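Local coordinates for GTPase activator-like protein (Chaetomium thermophilum, PDB 6SSH) that probably activates the GTPase activity of a small G protein, this chain being the Rap/Ran-GAP-type domain of a larger TSC2-like protein, at residues A[8-11]-A[12-16]; A[97-100]-A[101-104]; A[184-187]-A[188-192]. All blocks are in the same frame, centred on the assembly; numbering follows the deposited sequence.

Interaction 1 (A[8-11]-A[12-16]). With EDO (1,2-ethanediol), chain D; EDO (1,2-ethanediol), chain G.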
ATOM      1  N   ILE A   8      -2.832   1.731  -0.316  1.00  9.94           N
ATOM      2  CA  ILE A   8      -4.189   2.287  -0.243  1.00  9.34           C
ATOM      3  C   ILE A   8      -4.211   3.661   0.385  1.00 11.61           C
ATOM      4  O   ILE A   8      -3.807   3.791   1.563  1.00 11.72           O
ATOM      5  CB  ILE A   8      -5.106   1.390   0.591  1.00 10.21           C
ATOM      6  CG1 ILE A   8      -5.083  -0.071   0.094  1.00 11.82           C
ATOM      7  CG2 ILE A   8      -6.532   1.941   0.579  1.00 13.05           C
ATOM      8  CD1 ILE A   8      -5.645  -1.083   1.094  1.00 15.03           C
ATOM      9  N   TYR A   9      -4.637   4.693  -0.315  1.00 10.16           N
ATOM     10  CA  TYR A   9      -4.770   6.051   0.206  1.00  9.67           C
ATOM     11  C   TYR A   9      -6.149   6.272   0.785  1.00 11.91           C
ATOM     12  O   TYR A   9      -7.160   6.034   0.097  1.00 12.24           O
ATOM     13  CB  TYR A   9      -4.542   7.084  -0.920  1.00 11.61           C
ATOM     14  CG  TYR A   9      -4.628   8.501  -0.412  1.00 12.36           C
ATOM     15  CD1 TYR A   9      -3.565   9.082   0.275  1.00 14.89           C
ATOM     16  CD2 TYR A   9      -5.768   9.267  -0.551  1.00 12.81           C
ATOM     17  CE1 TYR A   9      -3.648  10.355   0.779  1.00 14.63           C
ATOM     18  CE2 TYR A   9      -5.861  10.555  -0.050  1.00 14.48           C
ATOM     19  CZ  TYR A   9      -4.801  11.122   0.635  1.00 14.09           C
ATOM     20  OH  TYR A   9      -4.931  12.389   1.118  1.00 15.93           O
ATOM     21  N   ILE A  10      -6.189   6.729   2.034  1.00 11.42           N
ATOM     22  CA  ILE A  10      -7.432   7.099   2.714  1.00 13.65           C
ATOM     23  C   ILE A  10      -7.525   8.612   2.834  1.00 14.68           C
ATOM     24  O   ILE A  10      -6.640   9.228   3.436  1.00 15.83           O
ATOM     25  CB  ILE A  10      -7.573   6.450   4.085  1.00 13.29           C
ATOM     26  CG1 ILE A  10      -7.310   4.949   4.014  1.00 12.30           C
ATOM     27  CG2 ILE A  10      -8.931   6.798   4.641  1.00 13.52           C
ATOM     28  CD1 ILE A  10      -7.449   4.237   5.346  1.00 12.94           C
ATOM     29  N   LYS A  11      -8.554   9.209   2.244  1.00 14.08           N
ATOM     30  CA  LYS A  11      -8.744  10.651   2.223  1.00 15.61           C
ATOM     31  C   LYS A  11      -9.397  11.120   3.523  1.00 18.32           C
ATOM     32  O   LYS A  11     -10.095  10.365   4.185  1.00 16.95           O
ATOM     33  CB  LYS A  11      -9.598  11.038   0.988  1.00 17.51           C
ATOM     34  CG  LYS A  11      -9.685  12.511   0.649  1.00 21.71           C
ATOM     35  CD  LYS A  11     -10.451  12.731  -0.706  1.00 32.86           C
ATOM     36  CE  LYS A  11     -11.653  11.808  -0.880  1.00 41.22           C
ATOM     37  NZ  LYS A  11     -12.697  12.397  -1.787  1.00 46.30           N
ATOM     38  N   GLU A  12      -9.246  12.405   3.820  1.00 19.42           N
ATOM     39  CA  GLU A  12      -9.848  13.008   4.989  1.00 21.67           C
ATOM     40  C   GLU A  12     -11.321  12.646   5.160  1.00 18.60           C
ATOM     41  O   GLU A  12     -12.099  12.773   4.197  1.00 20.51           O
ATOM     42  CB  GLU A  12      -9.729  14.525   4.879  1.00 27.52           C
ATOM     43  CG  GLU A  12     -10.246  15.263   6.123  1.00 36.36           C
ATOM     44  CD  GLU A  12      -9.790  16.708   6.166  1.00 44.66           C
ATOM     45  OE1 GLU A  12     -10.237  17.490   5.304  1.00 45.60           O
ATOM     46  OE2 GLU A  12      -8.991  17.045   7.068  1.00 50.88           O
ATOM     47  N   GLY A  13     -11.709  12.168   6.344  1.00 19.23           N
ATOM     48  CA  GLY A  13     -13.089  11.860   6.626  1.00 21.50           C
ATOM     49  C   GLY A  13     -13.562  10.459   6.281  1.00 19.03           C
ATOM     50  O   GLY A  13     -14.631  10.065   6.693  1.00 22.40           O
ATOM     51  N   GLN A  14     -12.814   9.716   5.464  1.00 17.03           N
ATOM     52  CA  GLN A  14     -13.283   8.411   5.020  1.00 17.71           C
ATOM     53  C   GLN A  14     -13.121   7.335   6.060  1.00 18.09           C
ATOM     54  O   GLN A  14     -12.163   7.389   6.873  1.00 20.01           O
ATOM     55  CB  GLN A  14     -12.519   7.971   3.751  1.00 16.25           C
ATOM     56  CG  GLN A  14     -12.773   8.866   2.558  1.00 16.21           C
ATOM     57  CD  GLN A  14     -12.044   8.419   1.308  1.00 16.09           C
ATOM     58  OE1 GLN A  14     -10.952   7.840   1.321  1.00 14.03           O
ATOM     59  NE2 GLN A  14     -12.724   8.620   0.192  1.00 16.85           N
ATOM     60  N   THR A  15     -14.079   6.407   6.085  1.00 17.98           N
ATOM     61  CA  THR A  15     -14.146   5.365   7.082  1.00 19.15           C
ATOM     62  C   THR A  15     -14.406   3.992   6.512  1.00 19.86           C
ATOM     63  O   THR A  15     -14.139   3.007   7.188  1.00 24.51           O
ATOM     64  CB  THR A  15     -15.243   5.664   8.133  1.00 24.03           C
ATOM     65  OG1 THR A  15     -16.490   5.760   7.489  1.00 25.58           O
ATOM     66  CG2 THR A  15     -14.945   6.967   8.890  1.00 25.04           C
ATOM     67  N   HIS A  16     -14.917   3.924   5.269  1.00 17.15           N
ATOM     68  CA  HIS A  16     -15.438   2.654   4.721  1.00 18.25           C
ATOM     69  C   HIS A  16     -14.694   2.248   3.478  1.00 14.79           C
ATOM     70  O   HIS A  16     -14.296   3.082   2.676  1.00 15.26           O
ATOM     71  CB  HIS A  16     -16.940   2.799   4.376  1.00 20.89           C
ATOM     72  CG  HIS A  16     -17.623   1.515   4.002  1.00 25.49           C
ATOM     73  ND1 HIS A  16     -17.615   0.983   2.721  1.00 26.26           N
ATOM     74  CD2 HIS A  16     -18.411   0.693   4.738  1.00 27.28           C
ATOM     75  CE1 HIS A  16     -18.323  -0.134   2.702  1.00 28.24           C
ATOM     76  NE2 HIS A  16     -18.836  -0.324   3.912  1.00 29.65           N
TER
HETATM   77  C1  EDO D 303     -10.176   5.361   8.921  1.00 27.42           C
HETATM   78  O1  EDO D 303     -11.382   6.076   9.151  1.00 33.38           O
HETATM   79  C2  EDO D 303     -10.586   4.027   8.358  1.00 26.76           C
HETATM   80  O2  EDO D 303      -9.901   2.995   9.030  1.00 28.11           O
HETATM   81  C1  EDO G 306     -17.880   8.074   5.420  1.00 55.01           C
HETATM   82  O1  EDO G 306     -17.619   9.269   6.184  1.00 59.50           O
HETATM   83  C2  EDO G 306     -19.362   7.787   5.136  1.00 55.33           C
HETATM   84  O2  EDO G 306     -19.877   8.546   4.029  1.00 54.35           O
HETATM   85  O   HOH W   1      -7.192  13.828   2.355  1.00 25.64           O

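Interaction 2 (A[97-100]-A[101-104])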
ATOM      1  N   ARG A  97     -10.133  -6.959  -5.526  1.00 10.07           N
ATOM      2  CA  ARG A  97      -9.608  -8.286  -5.836  1.00  9.44           C
ATOM      3  C   ARG A  97      -8.095  -8.312  -5.655  1.00 10.13           C
ATOM      4  O   ARG A  97      -7.558  -9.418  -5.381  1.00 12.51           O
ATOM      5  CB  ARG A  97      -9.992  -8.763  -7.239  1.00 10.73           C
ATOM      6  CG  ARG A  97      -9.134  -8.149  -8.370  1.00 10.62           C
ATOM      7  CD  ARG A  97      -9.671  -8.634  -9.731  1.00 12.02           C
ATOM      8  NE  ARG A  97      -8.647  -8.623 -10.768  1.00 11.72           N
ATOM      9  CZ  ARG A  97      -8.358  -7.589 -11.511  1.00 10.01           C
ATOM     10  NH1 ARG A  97      -7.438  -7.717 -12.424  1.00 11.97           N
ATOM     11  NH2 ARG A  97      -8.900  -6.400 -11.340  1.00 10.41           N
ATOM     12  N   HIS A  98      -7.437  -7.186  -5.802  1.00  8.67           N
ATOM     13  CA  HIS A  98      -5.989  -7.144  -5.558  1.00  8.34           C
ATOM     14  C   HIS A  98      -5.698  -7.038  -4.076  1.00  9.34           C
ATOM     15  O   HIS A  98      -5.084  -7.936  -3.507  1.00 10.34           O
ATOM     16  CB  HIS A  98      -5.338  -6.007  -6.314  1.00  9.55           C
ATOM     17  CG  HIS A  98      -5.564  -6.069  -7.772  1.00  9.59           C
ATOM     18  ND1 HIS A  98      -5.022  -7.080  -8.529  1.00 10.41           N
ATOM     19  CD2 HIS A  98      -6.199  -5.235  -8.604  1.00 11.83           C
ATOM     20  CE1 HIS A  98      -5.398  -6.876  -9.800  1.00 11.13           C
ATOM     21  NE2 HIS A  98      -6.120  -5.782  -9.859  1.00 11.65           N
ATOM     22  N   ILE A  99      -6.172  -5.980  -3.435  1.00  9.83           N
ATOM     23  CA  ILE A  99      -5.785  -5.772  -2.028  1.00 10.63           C
ATOM     24  C   ILE A  99      -6.410  -6.816  -1.123  1.00 10.15           C
ATOM     25  O   ILE A  99      -5.751  -7.196  -0.133  1.00 10.79           O
ATOM     26  CB  ILE A  99      -6.014  -4.319  -1.572  1.00 15.31           C
ATOM     27  CG1 ILE A  99      -7.495  -4.040  -1.590  1.00 20.54           C
ATOM     28  CG2 ILE A  99      -5.146  -3.343  -2.438  1.00 13.47           C
ATOM     29  CD1 ILE A  99      -8.043  -3.867  -0.259  1.00 30.35           C
ATOM     30  N   GLY A 100      -7.550  -7.371  -1.436  1.00 10.05           N
ATOM     31  CA  GLY A 100      -8.159  -8.402  -0.605  1.00  9.89           C
ATOM     32  C   GLY A 100      -7.455  -9.722  -0.685  1.00 10.85           C
ATOM     33  O   GLY A 100      -7.627 -10.571   0.193  1.00 14.89           O
ATOM     34  N   ASN A 101      -6.597  -9.895  -1.692  1.00 11.18           N
ATOM     35  CA  ASN A 101      -5.815 -11.120  -1.864  1.00 12.28           C
ATOM     36  C   ASN A 101      -4.333 -10.905  -1.559  1.00 13.07           C
ATOM     37  O   ASN A 101      -3.552 -11.803  -1.827  1.00 13.82           O
ATOM     38  CB  ASN A 101      -6.047 -11.695  -3.263  1.00 13.92           C
ATOM     39  CG  ASN A 101      -7.368 -12.387  -3.328  1.00 14.71           C
ATOM     40  OD1 ASN A 101      -7.611 -13.408  -2.677  1.00 17.18           O
ATOM     41  ND2 ASN A 101      -8.290 -11.777  -4.070  1.00 14.56           N
ATOM     42  N   ASP A 102      -3.992  -9.721  -1.044  1.00 11.21           N
ATOM     43  CA  ASP A 102      -2.605  -9.411  -0.657  1.00 10.80           C
ATOM     44  C   ASP A 102      -2.475  -9.579   0.826  1.00 12.70           C
ATOM     45  O   ASP A 102      -3.205  -8.990   1.622  1.00 13.22           O
ATOM     46  CB  ASP A 102      -2.295  -8.001  -1.042  1.00 11.23           C
ATOM     47  CG  ASP A 102      -2.191  -7.779  -2.561  1.00  9.97           C
ATOM     48  OD1 ASP A 102      -1.991  -8.756  -3.290  1.00 11.25           O
ATOM     49  OD2 ASP A 102      -2.258  -6.588  -2.958  1.00 10.86           O
ATOM     50  N   PHE A 103      -1.485 -10.362   1.232  1.00 12.45           N
ATOM     51  CA  PHE A 103      -1.254 -10.589   2.659  1.00 12.96           C
ATOM     52  C   PHE A 103      -0.907  -9.265   3.345  1.00 10.71           C
ATOM     53  O   PHE A 103      -1.259  -9.056   4.510  1.00 11.73           O
ATOM     54  CB  PHE A 103      -0.143 -11.629   2.865  1.00 14.33           C
ATOM     55  CG  PHE A 103      -0.492 -13.039   2.409  1.00 15.78           C
ATOM     56  CD1 PHE A 103      -1.771 -13.553   2.537  1.00 24.10           C
ATOM     57  CD2 PHE A 103       0.515 -13.853   1.866  1.00 17.67           C
ATOM     58  CE1 PHE A 103      -2.051 -14.894   2.119  1.00 28.29           C
ATOM     59  CE2 PHE A 103       0.269 -15.178   1.502  1.00 19.15           C
ATOM     60  CZ  PHE A 103      -1.025 -15.681   1.594  1.00 26.35           C
ATOM     61  N   VAL A 104      -0.127  -8.435   2.691  1.00 10.64           N
ATOM     62  CA  VAL A 104       0.416  -7.191   3.219  1.00 10.55           C
ATOM     63  C   VAL A 104      -0.119  -6.017   2.418  1.00 11.01           C
ATOM     64  O   VAL A 104      -0.065  -6.046   1.184  1.00 10.19           O
ATOM     65  CB  VAL A 104       1.958  -7.204   3.127  1.00 12.45           C
ATOM     66  CG1 VAL A 104       2.523  -5.948   3.711  1.00 12.09           C
ATOM     67  CG2 VAL A 104       2.502  -8.464   3.834  1.00 13.21           C
TER

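Interaction 3 (A[184-187]-A[188-192])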
ATOM      1  N   PRO A 184      10.187   5.787   2.207  1.00 13.21           N
ATOM      2  CA  PRO A 184       9.950   4.682   1.270  1.00 13.88           C
ATOM      3  C   PRO A 184      10.853   3.472   1.528  1.00 13.59           C
ATOM      4  O   PRO A 184      10.377   2.330   1.440  1.00 14.58           O
ATOM      5  CB  PRO A 184      10.320   5.293  -0.089  1.00 18.04           C
ATOM      6  CG  PRO A 184      10.376   6.760   0.091  1.00 18.89           C
ATOM      7  CD  PRO A 184      10.508   7.063   1.553  1.00 15.30           C
ATOM      8  N   SER A 185      12.118   3.656   1.830  1.00 16.18           N
ATOM      9  CA  SER A 185      12.965   2.503   2.110  0.61 15.29           C
ATOM     10  C   SER A 185      12.531   1.779   3.377  1.00 15.30           C
ATOM     11  O   SER A 185      12.607   0.537   3.451  1.00 16.49           O
ATOM     12  CB  SER A 185      14.441   2.886   2.136  0.61 21.03           C
ATOM     13  OG  SER A 185      14.716   3.781   3.173  0.61 21.15           O
ATOM     14  N   PHE A 186      12.122   2.525   4.414  1.00 14.53           N
ATOM     15  CA  PHE A 186      11.699   1.934   5.653  1.00 13.42           C
ATOM     16  C   PHE A 186      10.435   1.078   5.459  1.00 13.07           C
ATOM     17  O   PHE A 186      10.375  -0.082   5.886  1.00 13.76           O
ATOM     18  CB  PHE A 186      11.454   3.029   6.693  1.00 14.34           C
ATOM     19  CG  PHE A 186      11.087   2.525   8.046  1.00 15.62           C
ATOM     20  CD1 PHE A 186      12.024   1.965   8.874  1.00 18.92           C
ATOM     21  CD2 PHE A 186       9.820   2.680   8.541  1.00 16.69           C
ATOM     22  CE1 PHE A 186      11.695   1.527  10.156  1.00 20.55           C
ATOM     23  CE2 PHE A 186       9.489   2.229   9.809  1.00 18.52           C
ATOM     24  CZ  PHE A 186      10.430   1.655  10.594  1.00 18.49           C
ATOM     25  N   VAL A 187       9.440   1.637   4.782  1.00 12.83           N
ATOM     26  CA  VAL A 187       8.208   0.922   4.545  1.00 12.51           C
ATOM     27  C   VAL A 187       8.448  -0.268   3.600  1.00 13.91           C
ATOM     28  O   VAL A 187       7.851  -1.340   3.807  1.00 14.27           O
ATOM     29  CB  VAL A 187       7.138   1.894   3.995  1.00 14.20           C
ATOM     30  CG1 VAL A 187       5.959   1.118   3.447  1.00 14.35           C
ATOM     31  CG2 VAL A 187       6.695   2.802   5.096  1.00 15.42           C
ATOM     32  N   ARG A 188       9.301  -0.107   2.613  1.00 13.27           N
ATOM     33  CA  ARG A 188       9.519  -1.213   1.703  1.00 15.07           C
ATOM     34  C   ARG A 188      10.170  -2.355   2.470  1.00 14.89           C
ATOM     35  O   ARG A 188       9.774  -3.516   2.279  1.00 16.71           O
ATOM     36  CB  ARG A 188      10.377  -0.743   0.505  1.00 17.44           C
ATOM     37  CG  ARG A 188      10.373  -1.677  -0.650  1.00 18.25           C
ATOM     38  CD  ARG A 188      11.229  -1.170  -1.794  1.00 16.52           C
ATOM     39  NE  ARG A 188      12.432  -0.484  -1.385  1.00 23.24           N
ATOM     40  CZ  ARG A 188      12.718   0.792  -1.608  1.00 16.81           C
ATOM     41  NH1 ARG A 188      11.923   1.646  -2.287  1.00 20.94           N
ATOM     42  NH2 ARG A 188      13.827   1.206  -1.103  1.00 20.67           N
ATOM     43  N   LEU A 189      11.145  -2.109   3.360  1.00 13.84           N
ATOM     44  CA  LEU A 189      11.719  -3.159   4.159  1.00 15.29           C
ATOM     45  C   LEU A 189      10.678  -3.820   5.071  1.00 15.62           C
ATOM     46  O   LEU A 189      10.601  -5.069   5.175  1.00 15.34           O
ATOM     47  CB  LEU A 189      12.909  -2.612   4.968  1.00 18.89           C
ATOM     48  CG  LEU A 189      13.641  -3.704   5.710  1.00 22.00           C
ATOM     49  CD1 LEU A 189      14.112  -4.730   4.737  1.00 28.31           C
ATOM     50  CD2 LEU A 189      14.818  -3.082   6.512  1.00 27.84           C
ATOM     51  N   LEU A 190       9.835  -3.023   5.728  1.00 12.88           N
ATOM     52  CA  LEU A 190       8.776  -3.624   6.539  1.00 13.20           C
ATOM     53  C   LEU A 190       7.864  -4.492   5.671  1.00 13.57           C
ATOM     54  O   LEU A 190       7.466  -5.572   6.123  1.00 13.51           O
ATOM     55  CB  LEU A 190       7.887  -2.544   7.182  1.00 13.36           C
ATOM     56  CG  LEU A 190       8.490  -1.656   8.248  1.00 17.84           C
ATOM     57  CD1 LEU A 190       7.470  -0.634   8.764  1.00 16.58           C
ATOM     58  CD2 LEU A 190       8.954  -2.494   9.395  1.00 20.27           C
ATOM     59  N   ALA A 191       7.525  -4.029   4.483  1.00 11.79           N
ATOM     60  CA  ALA A 191       6.603  -4.788   3.628  1.00 11.44           C
ATOM     61  C   ALA A 191       7.253  -6.076   3.180  1.00 14.23           C
ATOM     62  O   ALA A 191       6.591  -7.152   3.142  1.00 14.06           O
ATOM     63  CB  ALA A 191       6.199  -3.945   2.447  1.00 14.38           C
ATOM     64  N   LEU A 192       8.533  -6.057   2.812  1.00 14.05           N
ATOM     65  CA  LEU A 192       9.217  -7.271   2.418  0.52 15.48           C
ATOM     66  C   LEU A 192       9.254  -8.276   3.564  1.00 15.99           C
ATOM     67  O   LEU A 192       8.965  -9.449   3.400  1.00 18.35           O
ATOM     68  CB  LEU A 192      10.625  -6.947   1.935  0.52 19.40           C
ATOM     69  CG  LEU A 192      11.385  -8.121   1.312  0.52 21.87           C
ATOM     70  CD1 LEU A 192      10.580  -8.803   0.201  0.52 22.32           C
ATOM     71  CD2 LEU A 192      12.710  -7.578   0.785  0.52 24.12           C
TER

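Interaction 1 (A[8-11]-A[12-16])
Gln14 OE1 is gripped by two donors: Lys11 N, at 2.9 Å from Gln14 OE1, and the amide ND2 of Asn23. The bond from Lys11 is fairly straight (N-H...O 161°), but the donor stands above the plane of the Gln14 amide, 52° out of it. The Gln14 side chain gets there because CG lies beside its own backbone N (chi1 -64°) and the chain then runs straight on, back over Lys11. Its amide end passes alongside the foot of the lysine, with Gln14 CD 3.6 Å from Lys11 CB, while the bend of the lysine chain at its third torsion brings Lys11 CE to 3.5 Å from Gln14 NE2. Gln14 CB rests on Ile10 CG2 at 3.9 Å. The backbone closes the same loop as a type II turn, Gln14 N donating to Lys11 O over 3.1 Å, with Gly13 in the third position at a positive phi. A water bridges Tyr9 OH and Glu12 N, donating to the first and accepting from the second; the same hydroxyl is held by Asp110. Two ethanediol molecules, probably from the crystallisation liquor, donate to Gly13 O and Gln14 O. The turn thus ends strand 2-10, which pairs with strand 104-109, and leads to His16, the N-cap of helix 17-21, on whose Ile20 both Ile10 and Gln14 pack.

Interaction 2 (A[97-100]-A[101-104])
Asn101 ND2 donates to Arg97 O over 2.8 Å, almost dead straight at 175°, and with the acceptor in the plane of the Asn101 amide. This is the last turn of helix 93-99, where the chain leaves through a type I turn from Ile99 to Asp102 on its way to strand 104-109. Residues 98-102 are the His-Ile-Gly-Asn-Asp segment of Rap-GAP domains, and Asn101 probably corresponds to the asparagine thumb of Rap-GAP relatives. The asparagine side chain takes up the carbonyl of Arg97, four residues back, because its CG lies beside its own backbone N (chi1 -77°), folding the amide back along the helix. Two backbone bonds complete the first shell: Asn101 N reaches His98 O at 3.1 Å, and Asp102 N reaches Ile99 O at 3.2 Å, where the side-chain amides of Asn105 and Asn125 also donate, so that three donors converge on one oxygen. The carboxylate sits against the carbonyl of His98: His98 O lies 3.0 Å from Asp102 CG, facing the carboxylate carbon, with no hydrogen bond to either oxygen.

Further out, the polar ends are positioned by the rest of the domain. Asp102 OD1 forms a salt bridge with Lys4 of strand 2-10 and OD2 takes a hydrogen bond from His77 ND1 of strand 73-78, two partners that fix the rotation of the carboxylate. Asp60 receives both Arg97 NH2, as a salt bridge, and His98 NE2, tying the helix to the loop before strand 63-68. Arg97 curls over its neighbour, with Arg97 CG 4.0 Å above the centre of the His98 ring.

Interaction 3 (A[184-187]-A[188-192])
Phe186 and Leu190, one helical turn apart, lean on each other: Leu190 CD1 comes to 3.7 Å from Phe186 CE2, and Leu190 CG lies over one face of the ring. The two side chains slant across each other. Phe186 CG is anti to the backbone N (chi1 -177°), which stands the ring out from the helix at about the level of its own CA; Leu190, with CG anti to the carbonyl carbon (chi1 -68°), reaches back toward the start of the helix and brings CD1 up to the ring. Both also touch Val158 of strand 155-162.

Arg188 also turns back toward the start of the helix. Its chain bends at the third torsion (chi3 37°), laying one face of the guanidinium over the preceding turn. Pro184 O is 4.1 Å above the centre of that plane, and Arg188 NH2 lies 3.6 Å from Ser185 CA. The charged end finds its polar partners in helix 28-37, where NH1 bonds to Gly36 O and Leu37 O, and it also makes a cation-pi contact with Trp67.

The backbone carries four successive bonds, each N-H reaching the carbonyl four residues earlier, from Arg188 N to Pro184 O at 2.9 Å through to Ala191 N to Val187 O at 2.8 Å. Val187, Leu190 and Ala191 form the side that rests on Ile129 of strand 127-134. The arrangement is that of an alpha-helix, helix 183-201, packed by one side against the mixed sheet of an alpha/beta domain.

In the fold
From the N terminus, interaction 1 comes first, closing the tight turn that takes the chain from strand 2-10 into helix 17-21. Interaction 2 follows much later, turning the chain out of helix 93-99 into strand 104-109, the neighbour of strand 2-10 in the sheet. Interaction 3 closes no loop, lying wholly within the last helix, 183-201. The three are in series, none nested or crossed. Interaction 2 is the hub: Ile8 CD1 meets Ile99 CD1 at 3.9 Å, and Val104 CG1 packs 4.2 Å from Ala191 CA. Interactions 1 and 3 do not touch; their centres lie about 22 Å apart, on opposite sides of the chain's centre.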